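Local coordinates for protein alpha-1,3-glucanase (Streptomyces thermodiastaticus, PDB 7C7D) that hydrolyses alpha-1,3-glucan, probably at internal alpha-1,3-glucosidic bonds, as a thermostable member of glycoside hydrolase family 87, at residues A109-V114 with G265-V270; L379-W382 with P387-D390; T492-T495 with A501-F504. One frame throughout, in Å; residues are numbered along the deposited sequence. Where two conformers were deposited one is given.

Interaction 1: residues A109-V114 with G265-V270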
ATOM      1  N   ALA A 109     -23.966  -5.198   2.720  1.00 32.20           N
ATOM      2  CA  ALA A 109     -22.960  -5.606   1.754  1.00 30.57           C
ATOM      3  C   ALA A 109     -23.587  -6.573   0.764  1.00 31.25           C
ATOM      4  O   ALA A 109     -24.570  -7.253   1.074  1.00 33.24           O
ATOM      5  CB  ALA A 109     -21.753  -6.250   2.445  1.00 28.76           C
ATOM      6  N   ASN A 110     -23.022  -6.595  -0.443  1.00 30.01           N
ATOM      7  CA  ASN A 110     -23.398  -7.557  -1.470  1.00 28.68           C
ATOM      8  C   ASN A 110     -22.168  -8.150  -2.140  1.00 27.72           C
ATOM      9  O   ASN A 110     -22.297  -8.833  -3.163  1.00 28.22           O
ATOM     10  CB  ASN A 110     -24.323  -6.926  -2.519  1.00 28.78           C
ATOM     11  CG  ASN A 110     -23.668  -5.774  -3.270  1.00 28.20           C
ATOM     12  OD1 ASN A 110     -22.542  -5.377  -2.974  1.00 27.98           O
ATOM     13  ND2 ASN A 110     -24.381  -5.230  -4.252  1.00 28.90           N
ATOM     14  N   ALA A 111     -20.985  -7.892  -1.594  1.00 25.25           N
ATOM     15  CA  ALA A 111     -19.738  -8.315  -2.204  1.00 22.89           C
ATOM     16  C   ALA A 111     -18.740  -8.642  -1.104  1.00 22.11           C
ATOM     17  O   ALA A 111     -18.816  -8.107   0.010  1.00 22.88           O
ATOM     18  CB  ALA A 111     -19.179  -7.234  -3.132  1.00 23.30           C
ATOM     19  N   LEU A 112     -17.801  -9.520  -1.435  1.00 19.99           N
ATOM     20  CA  LEU A 112     -16.868 -10.065  -0.463  1.00 19.31           C
ATOM     21  C   LEU A 112     -15.482 -10.136  -1.085  1.00 17.06           C
ATOM     22  O   LEU A 112     -15.334 -10.644  -2.198  1.00 17.61           O
ATOM     23  CB  LEU A 112     -17.332 -11.475  -0.086  1.00 21.84           C
ATOM     24  CG  LEU A 112     -16.462 -12.306   0.844  1.00 23.20           C
ATOM     25  CD1 LEU A 112     -16.358 -11.624   2.191  1.00 24.06           C
ATOM     26  CD2 LEU A 112     -17.050 -13.697   0.992  1.00 24.80           C
ATOM     27  N   THR A 113     -14.478  -9.618  -0.378  1.00 15.76           N
ATOM     28  CA  THR A 113     -13.077  -9.832  -0.727  1.00 15.19           C
ATOM     29  C   THR A 113     -12.389 -10.487   0.459  1.00 14.82           C
ATOM     30  O   THR A 113     -12.559 -10.038   1.597  1.00 16.90           O
ATOM     31  CB  THR A 113     -12.373  -8.516  -1.077  1.00 15.98           C
ATOM     32  OG1 THR A 113     -13.060  -7.884  -2.161  1.00 17.94           O
ATOM     33  CG2 THR A 113     -10.924  -8.766  -1.486  1.00 16.03           C
ATOM     34  N   VAL A 114     -11.627 -11.547   0.205  1.00 14.31           N
ATOM     35  CA  VAL A 114     -10.986 -12.319   1.263  1.00 13.46           C
ATOM     36  C   VAL A 114      -9.489 -12.377   1.009  1.00 12.91           C
ATOM     37  O   VAL A 114      -9.054 -12.772  -0.078  1.00 13.13           O
ATOM     38  CB  VAL A 114     -11.565 -13.741   1.345  1.00 15.03           C
ATOM     39  CG1 VAL A 114     -10.879 -14.529   2.450  1.00 16.50           C
ATOM     40  CG2 VAL A 114     -13.063 -13.687   1.580  1.00 16.51           C
ATOM     41  N   GLY A 265     -18.160  -0.338 -13.738  1.00 17.70           N
ATOM     42  CA  GLY A 265     -17.827  -0.667 -12.368  1.00 17.44           C
ATOM     43  C   GLY A 265     -16.739  -1.717 -12.344  1.00 16.35           C
ATOM     44  O   GLY A 265     -16.733  -2.628 -13.176  1.00 17.56           O
ATOM     45  N   SER A 266     -15.809  -1.601 -11.394  1.00 15.66           N
ATOM     46  CA  SER A 266     -14.653  -2.485 -11.364  1.00 15.75           C
ATOM     47  C   SER A 266     -14.994  -3.929 -11.017  1.00 14.92           C
ATOM     48  O   SER A 266     -14.112  -4.789 -11.116  1.00 16.54           O
ATOM     49  CB  SER A 266     -13.616  -1.941 -10.387  1.00 16.38           C
ATOM     50  OG  SER A 266     -14.126  -1.993  -9.070  1.00 17.43           O
ATOM     51  N   TRP A 267     -16.224  -4.222 -10.601  1.00 15.80           N
ATOM     52  CA  TRP A 267     -16.652  -5.599 -10.406  1.00 16.92           C
ATOM     53  C   TRP A 267     -17.333  -6.177 -11.638  1.00 18.51           C
ATOM     54  O   TRP A 267     -17.682  -7.360 -11.634  1.00 20.06           O
ATOM     55  CB  TRP A 267     -17.576  -5.715  -9.186  1.00 17.01           C
ATOM     56  CG  TRP A 267     -16.862  -5.444  -7.889  1.00 16.62           C
ATOM     57  CD1 TRP A 267     -16.305  -4.258  -7.488  1.00 17.12           C
ATOM     58  CD2 TRP A 267     -16.618  -6.378  -6.829  1.00 16.79           C
ATOM     59  NE1 TRP A 267     -15.737  -4.399  -6.245  1.00 17.24           N
ATOM     60  CE2 TRP A 267     -15.917  -5.687  -5.817  1.00 17.08           C
ATOM     61  CE3 TRP A 267     -16.928  -7.729  -6.633  1.00 18.26           C
ATOM     62  CZ2 TRP A 267     -15.527  -6.299  -4.626  1.00 16.96           C
ATOM     63  CZ3 TRP A 267     -16.533  -8.338  -5.444  1.00 18.19           C
ATOM     64  CH2 TRP A 267     -15.841  -7.621  -4.458  1.00 17.98           C
ATOM     65  N   TYR A 268     -17.506  -5.385 -12.693  1.00 17.70           N
ATOM     66  CA  TYR A 268     -18.233  -5.806 -13.888  1.00 18.95           C
ATOM     67  C   TYR A 268     -17.410  -5.733 -15.162  1.00 19.09           C
ATOM     68  O   TYR A 268     -17.484  -6.648 -15.988  1.00 20.39           O
ATOM     69  CB  TYR A 268     -19.494  -4.952 -14.063  1.00 20.52           C
ATOM     70  CG  TYR A 268     -20.387  -4.959 -12.854  1.00 23.19           C
ATOM     71  CD1 TYR A 268     -21.149  -6.074 -12.531  1.00 25.73           C
ATOM     72  CD2 TYR A 268     -20.459  -3.853 -12.020  1.00 23.87           C
ATOM     73  CE1 TYR A 268     -21.967  -6.082 -11.416  1.00 26.90           C
ATOM     74  CE2 TYR A 268     -21.269  -3.853 -10.906  1.00 24.83           C
ATOM     75  CZ  TYR A 268     -22.020  -4.968 -10.608  1.00 26.82           C
ATOM     76  OH  TYR A 268     -22.827  -4.962  -9.492  1.00 29.28           O
ATOM     77  N   SER A 269     -16.657  -4.654 -15.362  1.00 17.84           N
ATOM     78  CA  SER A 269     -15.829  -4.476 -16.550  1.00 17.66           C
ATOM     79  C   SER A 269     -14.393  -4.802 -16.167  1.00 16.50           C
ATOM     80  O   SER A 269     -13.739  -4.018 -15.476  1.00 16.76           O
ATOM     81  CB  SER A 269     -15.944  -3.045 -17.067  1.00 17.81           C
ATOM     82  OG  SER A 269     -17.298  -2.700 -17.318  1.00 18.47           O
ATOM     83  N   VAL A 270     -13.896  -5.945 -16.631  1.00 16.47           N
ATOM     84  CA  VAL A 270     -12.641  -6.503 -16.134  1.00 16.14           C
ATOM     85  C   VAL A 270     -11.681  -6.694 -17.301  1.00 15.86           C
ATOM     86  O   VAL A 270     -11.949  -7.491 -18.209  1.00 16.86           O
ATOM     87  CB  VAL A 270     -12.866  -7.820 -15.375  1.00 17.12           C
ATOM     88  CG1 VAL A 270     -11.540  -8.354 -14.858  1.00 17.40           C
ATOM     89  CG2 VAL A 270     -13.840  -7.604 -14.221  1.00 18.30           C
TER
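Gly265 O receives two backbone N-H groups, from Tyr268 N at 2.9 Å and from Ser269 N at 3.0 Å, and the tight turn they close presents Trp267, midway round it, to Ala111, Leu112 and Thr113 of the facing strand. With CG anti to its own carbonyl carbon (chi1 -67°), the indole reaches out from the turn and meets the strand with the far end of its six-membered ring. The methyl of Ala111 lies over one face of that ring in a CH-pi contact, CB 3.9 Å from the centroid of the Trp267 benzo ring and 23° off its normal. Alanine suits the place because its single methyl lets the ring come close. At the rim, Leu112 O lies in the plane of the indole, 3.8 Å from Trp267 CH2, where the slightly positive ring hydrogens probably suit a carbonyl oxygen. Thr113 approaches obliquely, with OG1 3.6 Å from Trp267 CH2. Tryptophan thus bridges with one side chain a gap across which the backbones stay well apart. Arg166 of strand 163-169 makes a cation-pi interaction with Trp267 and bonds Ser266 O, while Trp323 of strand 323-325 meets the indole edge-to-face. Strand 109-117, with a classic bulge at Asn110 and Ala111 opposite Glu196, lies between strands 163-169 and 188-196 of the antiparallel domain, and Trp267 reaches it from the loop before strand 269-272 of the parallel beta-helix.

Interaction 2: residues L379-W382 with P387-D390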
ATOM      1  N   LEU A 379       3.151   3.129  -1.293  1.00  9.42           N
ATOM      2  CA  LEU A 379       3.159   4.387  -2.029  1.00 10.18           C
ATOM      3  C   LEU A 379       4.534   5.006  -1.870  1.00 10.35           C
ATOM      4  O   LEU A 379       5.043   5.100  -0.749  1.00 11.22           O
ATOM      5  CB  LEU A 379       2.117   5.365  -1.476  1.00 10.28           C
ATOM      6  CG  LEU A 379       0.653   4.949  -1.569  1.00 10.56           C
ATOM      7  CD1 LEU A 379      -0.217   6.044  -0.944  1.00 12.18           C
ATOM      8  CD2 LEU A 379       0.241   4.701  -3.008  1.00 11.18           C
ATOM      9  N   ALA A 380       5.133   5.425  -2.979  1.00 10.15           N
ATOM     10  CA  ALA A 380       6.461   6.010  -2.931  1.00  9.99           C
ATOM     11  C   ALA A 380       6.549   7.221  -3.843  1.00 10.00           C
ATOM     12  O   ALA A 380       5.860   7.312  -4.863  1.00 11.23           O
ATOM     13  CB  ALA A 380       7.544   5.001  -3.343  1.00 12.17           C
ATOM     14  N   MET A 381       7.420   8.148  -3.459  1.00 10.57           N
ATOM     15  CA  MET A 381       7.883   9.225  -4.322  1.00 11.16           C
ATOM     16  C   MET A 381       9.396   9.121  -4.384  1.00 12.42           C
ATOM     17  O   MET A 381      10.067   9.127  -3.350  1.00 15.40           O
ATOM     18  CB  MET A 381       7.483  10.584  -3.750  1.00 11.99           C
ATOM     19  CG  MET A 381       5.995  10.778  -3.617  1.00 12.10           C
ATOM     20  SD  MET A 381       5.618  12.509  -3.290  1.00 12.53           S
ATOM     21  CE  MET A 381       3.963  12.378  -2.626  1.00 13.20           C
ATOM     22  N   TRP A 382       9.937   9.000  -5.584  1.00 13.12           N
ATOM     23  CA  TRP A 382      11.377   8.872  -5.756  1.00 14.52           C
ATOM     24  C   TRP A 382      11.803   9.950  -6.739  1.00 14.31           C
ATOM     25  O   TRP A 382      11.551   9.833  -7.940  1.00 15.50           O
ATOM     26  CB  TRP A 382      11.730   7.479  -6.264  1.00 17.03           C
ATOM     27  CG  TRP A 382      13.194   7.222  -6.404  1.00 19.02           C
ATOM     28  CD1 TRP A 382      14.215   7.877  -5.778  1.00 18.76           C
ATOM     29  CD2 TRP A 382      13.801   6.229  -7.236  1.00 21.76           C
ATOM     30  NE1 TRP A 382      15.427   7.352  -6.176  1.00 21.19           N
ATOM     31  CE2 TRP A 382      15.197   6.336  -7.069  1.00 22.47           C
ATOM     32  CE3 TRP A 382      13.297   5.257  -8.105  1.00 24.69           C
ATOM     33  CZ2 TRP A 382      16.093   5.505  -7.742  1.00 26.02           C
ATOM     34  CZ3 TRP A 382      14.187   4.433  -8.771  1.00 26.25           C
ATOM     35  CH2 TRP A 382      15.569   4.562  -8.587  1.00 27.46           C
ATOM     36  N   PRO A 387      12.575  16.892  -9.412  1.00 17.45           N
ATOM     37  CA  PRO A 387      11.887  16.707  -8.131  1.00 17.08           C
ATOM     38  C   PRO A 387      10.384  16.541  -8.307  1.00 15.62           C
ATOM     39  O   PRO A 387       9.740  17.274  -9.057  1.00 17.83           O
ATOM     40  CB  PRO A 387      12.214  17.994  -7.362  1.00 18.84           C
ATOM     41  CG  PRO A 387      12.542  18.998  -8.428  1.00 20.39           C
ATOM     42  CD  PRO A 387      13.212  18.218  -9.521  1.00 19.43           C
ATOM     43  N   ASP A 388       9.820  15.567  -7.600  1.00 13.30           N
ATOM     44  CA  ASP A 388       8.386  15.606  -7.368  1.00 12.89           C
ATOM     45  C   ASP A 388       8.115  16.844  -6.522  1.00 13.32           C
ATOM     46  O   ASP A 388       8.807  17.089  -5.531  1.00 14.18           O
ATOM     47  CB  ASP A 388       7.943  14.368  -6.599  1.00 12.72           C
ATOM     48  CG  ASP A 388       8.101  13.070  -7.388  1.00 12.55           C
ATOM     49  OD1 ASP A 388       8.213  13.082  -8.631  1.00 13.68           O
ATOM     50  OD2 ASP A 388       8.099  12.011  -6.727  1.00 13.73           O
ATOM     51  N   THR A 389       7.130  17.645  -6.921  1.00 12.94           N
ATOM     52  CA  THR A 389       6.900  18.945  -6.306  0.68 13.79           C
ATOM     53  C   THR A 389       5.416  19.124  -6.024  1.00 12.97           C
ATOM     54  O   THR A 389       4.582  18.872  -6.898  1.00 13.20           O
ATOM     55  CB  THR A 389       7.397  20.051  -7.241  0.68 15.57           C
ATOM     56  OG1 THR A 389       8.792  19.852  -7.514  0.68 17.70           O
ATOM     57  CG2 THR A 389       7.200  21.410  -6.604  0.68 16.46           C
ATOM     58  N   ASP A 390       5.092  19.560  -4.802  1.00 13.00           N
ATOM     59  CA  ASP A 390       3.709  19.864  -4.430  1.00 13.18           C
ATOM     60  C   ASP A 390       2.792  18.658  -4.580  1.00 12.62           C
ATOM     61  O   ASP A 390       1.610  18.805  -4.891  1.00 14.78           O
ATOM     62  CB  ASP A 390       3.154  21.065  -5.203  1.00 14.80           C
ATOM     63  CG  ASP A 390       3.931  22.320  -4.940  1.00 18.35           C
ATOM     64  OD1 ASP A 390       4.086  22.682  -3.757  1.00 20.28           O
ATOM     65  OD2 ASP A 390       4.391  22.940  -5.916  1.00 22.58           O
TER
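Both Met381 and Asp388 set CG opposite their own carbonyl carbon (chi1 -61° and -66°), and from these positions the carboxylate of the aspartate is laid across the base of the methionine side chain. The contact belongs to a coil of the right-handed parallel beta-helix expected of pectate lyase-like proteins: strand 379-382 runs out into a loop, which bends back over the strand's end before the chain enters strand 392-394. Asp388 OD2 does the touching. It sits 3.4 Å from Met381 CB and 3.7 Å from Met381 CA, with Met381 CG a little farther off at 4.0 Å, so the meeting is a van der Waals one between an oxygen and aliphatic carbons at the root of the side chain. Beyond CG the methionine runs on extended (chi2 -167°) and carries its sulfur and methyl away from the aspartate; the side chain also packs on Phe393 of strand 392-394. An unbranched, flexible residue suits this double task, its polarisable end packing in the interior while its CB borders a polar group. The aspartate is the polar partner of the pair, and its buried carboxylate is anchored from a neighbouring coil: OD1 accepts from Ala361 N, just beyond strand 355-357, and the side chain also rests on Leu357. Its own backbone N bonds Ser383 OG, which ties the returning loop to the residue immediately following the strand. Trp382 turns its CB away from the loop, and its indole NE1 is bonded to Lys438 O. Its backbone nonetheless comes near the carboxylate, with Trp382 N 3.7 Å from Asp388 OD2, a contact in which the N-H points well aside from the oxygen, so that it is no hydrogen bond.

Interaction 3: residues T492-T495 with A501-F504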
ATOM      1  N   THR A 492       0.231  12.903  14.885  1.00 10.90           N
ATOM      2  CA  THR A 492       0.482  11.514  14.524  1.00 10.82           C
ATOM      3  C   THR A 492      -0.012  10.596  15.634  1.00 10.74           C
ATOM      4  O   THR A 492       0.281  10.822  16.812  1.00 12.67           O
ATOM      5  CB  THR A 492       1.977  11.266  14.304  1.00 11.26           C
ATOM      6  OG1 THR A 492       2.523  12.283  13.462  1.00 12.24           O
ATOM      7  CG2 THR A 492       2.198   9.927  13.625  1.00 12.27           C
ATOM      8  N   THR A 493      -0.738   9.555  15.256  1.00 10.67           N
ATOM      9  CA  THR A 493      -1.140   8.498  16.176  1.00 10.43           C
ATOM     10  C   THR A 493      -0.285   7.281  15.860  1.00 10.35           C
ATOM     11  O   THR A 493      -0.270   6.819  14.716  1.00 11.58           O
ATOM     12  CB  THR A 493      -2.626   8.190  16.006  1.00 11.87           C
ATOM     13  OG1 THR A 493      -3.378   9.371  16.305  1.00 13.59           O
ATOM     14  CG2 THR A 493      -3.070   7.064  16.923  1.00 13.62           C
ATOM     15  N   ILE A 494       0.451   6.792  16.856  1.00 10.25           N
ATOM     16  CA  ILE A 494       1.355   5.655  16.686  1.00 10.24           C
ATOM     17  C   ILE A 494       0.990   4.617  17.739  1.00 10.58           C
ATOM     18  O   ILE A 494       1.099   4.887  18.942  1.00 12.47           O
ATOM     19  CB  ILE A 494       2.837   6.061  16.784  1.00 10.56           C
ATOM     20  CG1 ILE A 494       3.161   7.159  15.760  1.00 11.56           C
ATOM     21  CG2 ILE A 494       3.719   4.844  16.590  1.00 12.17           C
ATOM     22  CD1 ILE A 494       4.611   7.619  15.746  1.00 13.32           C
ATOM     23  N   THR A 495       0.530   3.447  17.296  1.00 10.96           N
ATOM     24  CA  THR A 495      -0.102   2.484  18.184  1.00 11.96           C
ATOM     25  C   THR A 495       0.506   1.104  17.986  1.00 11.06           C
ATOM     26  O   THR A 495       0.618   0.624  16.848  1.00 11.61           O
ATOM     27  CB  THR A 495      -1.605   2.432  17.890  1.00 14.02           C
ATOM     28  OG1 THR A 495      -2.142   3.754  18.016  1.00 15.71           O
ATOM     29  CG2 THR A 495      -2.338   1.477  18.837  1.00 17.10           C
ATOM     30  N   ALA A 501       8.869   4.302  18.022  1.00 11.24           N
ATOM     31  CA  ALA A 501       7.842   5.143  17.395  1.00 10.87           C
ATOM     32  C   ALA A 501       8.472   6.069  16.358  1.00 10.69           C
ATOM     33  O   ALA A 501       8.270   5.893  15.155  1.00 13.39           O
ATOM     34  CB  ALA A 501       7.044   5.899  18.461  1.00 11.88           C
ATOM     35  N   PHE A 502       9.245   7.053  16.808  1.00 10.59           N
ATOM     36  CA  PHE A 502       9.934   7.985  15.922  1.00 10.23           C
ATOM     37  C   PHE A 502      11.405   7.603  15.841  1.00 11.44           C
ATOM     38  O   PHE A 502      12.044   7.380  16.874  1.00 13.50           O
ATOM     39  CB  PHE A 502       9.833   9.419  16.452  1.00 11.31           C
ATOM     40  CG  PHE A 502       8.428   9.950  16.537  1.00 11.68           C
ATOM     41  CD1 PHE A 502       7.779  10.424  15.406  1.00 11.89           C
ATOM     42  CD2 PHE A 502       7.762   9.996  17.756  1.00 12.06           C
ATOM     43  CE1 PHE A 502       6.492  10.918  15.482  1.00 12.88           C
ATOM     44  CE2 PHE A 502       6.468  10.495  17.838  1.00 12.90           C
ATOM     45  CZ  PHE A 502       5.832  10.950  16.693  1.00 13.36           C
ATOM     46  N   GLU A 503      11.948   7.550  14.623  1.00 10.69           N
ATOM     47  CA  GLU A 503      13.353   7.241  14.412  1.00 11.35           C
ATOM     48  C   GLU A 503      14.001   8.339  13.584  1.00 11.32           C
ATOM     49  O   GLU A 503      13.450   8.766  12.565  1.00 12.37           O
ATOM     50  CB  GLU A 503      13.509   5.900  13.691  1.00 12.30           C
ATOM     51  CG  GLU A 503      14.954   5.573  13.350  1.00 13.89           C
ATOM     52  CD  GLU A 503      15.117   4.357  12.463  1.00 16.81           C
ATOM     53  OE1 GLU A 503      14.115   3.844  11.915  1.00 16.89           O
ATOM     54  OE2 GLU A 503      16.277   3.920  12.306  1.00 20.11           O
ATOM     55  N   PHE A 504      15.164   8.800  14.032  1.00 10.89           N
ATOM     56  CA  PHE A 504      15.958   9.784  13.311  1.00 11.77           C
ATOM     57  C   PHE A 504      17.319   9.155  13.075  1.00 12.00           C
ATOM     58  O   PHE A 504      18.002   8.770  14.026  1.00 13.06           O
ATOM     59  CB  PHE A 504      16.030  11.085  14.115  1.00 12.74           C
ATOM     60  CG  PHE A 504      14.674  11.583  14.502  1.00 13.24           C
ATOM     61  CD1 PHE A 504      13.826  12.101  13.546  1.00 13.73           C
ATOM     62  CD2 PHE A 504      14.202  11.436  15.794  1.00 16.22           C
ATOM     63  CE1 PHE A 504      12.550  12.519  13.877  1.00 14.42           C
ATOM     64  CE2 PHE A 504      12.929  11.846  16.133  1.00 17.07           C
ATOM     65  CZ  PHE A 504      12.103  12.400  15.173  1.00 15.89           C
TER
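The phenyl ring of Phe502 takes the terminal methyl of Ile494 over one of its faces, with CD1 standing 3.7 Å above the ring plane and displaced toward the rim. This is a CH-pi contact in the interior of a parallel beta-helix, at the corner where strand 486-495 gives way, after a short connection, to strand 502-505 of the next face. Ile494 CD1 lies 3.9 Å from the centroid of the Phe502 ring, 20° off its normal. The displacement is toward the outer end of the ring, for CD1 is 3.7 Å from Phe502 CZ and 3.8 Å from Phe502 CE1. Two torsions bring the methyl there: CG1 lies anti to the carbonyl carbon (chi1 -56°) and the chain then continues fully extended (chi2 -179°), so that the longer branch of the isoleucine spans the corner. The shorter branch, CG2, meets only Ala501 across the contact, and CD1 shares that methyl. Both Ala501 and Ile494 direct CB toward the opposing segment, and the alanine methyl rests against both methyls of the isoleucine, equally far from each. The beta-branched isoleucine therefore fills the angle with two prongs. Alanine is small enough to fit where the two segments come nearest, while phenylalanine supplies a broad apolar surface for the longer prong. The packing continues along the helix axis: Phe502 rests on Val519 and Ala501 on Val524, both of strand 517-527, and Ile494 touches Ala473. Two residues on, Phe504 packs on Val476 and Val532 of the strands bordering its own. At the corner itself, Ala501 CB is 4.0 Å from Ile494 CG2 and likewise 4.0 Å from Ile494 CD1.

Overall arrangement
All three contacts are buried, but they do different jobs. Interaction 1 joins two domains, the antiparallel N-terminal one and the beta-helix, across 150 residues of sequence. Interactions 2 and 3 each lie within a few residues of chain, joining a strand to the loop or strand that follows it. These two share the parallel sheet that contains strands 379-382 and 502-505, with centres about 22 Å apart, whereas interaction 1 lies on the opposite side of the chain's centre from both. Chemistry follows place: an aromatic ring among mixed polar and apolar groups at the domain interface, a carboxylate against aliphatic carbons where a loop folds back, and wholly apolar packing inside the helix corner.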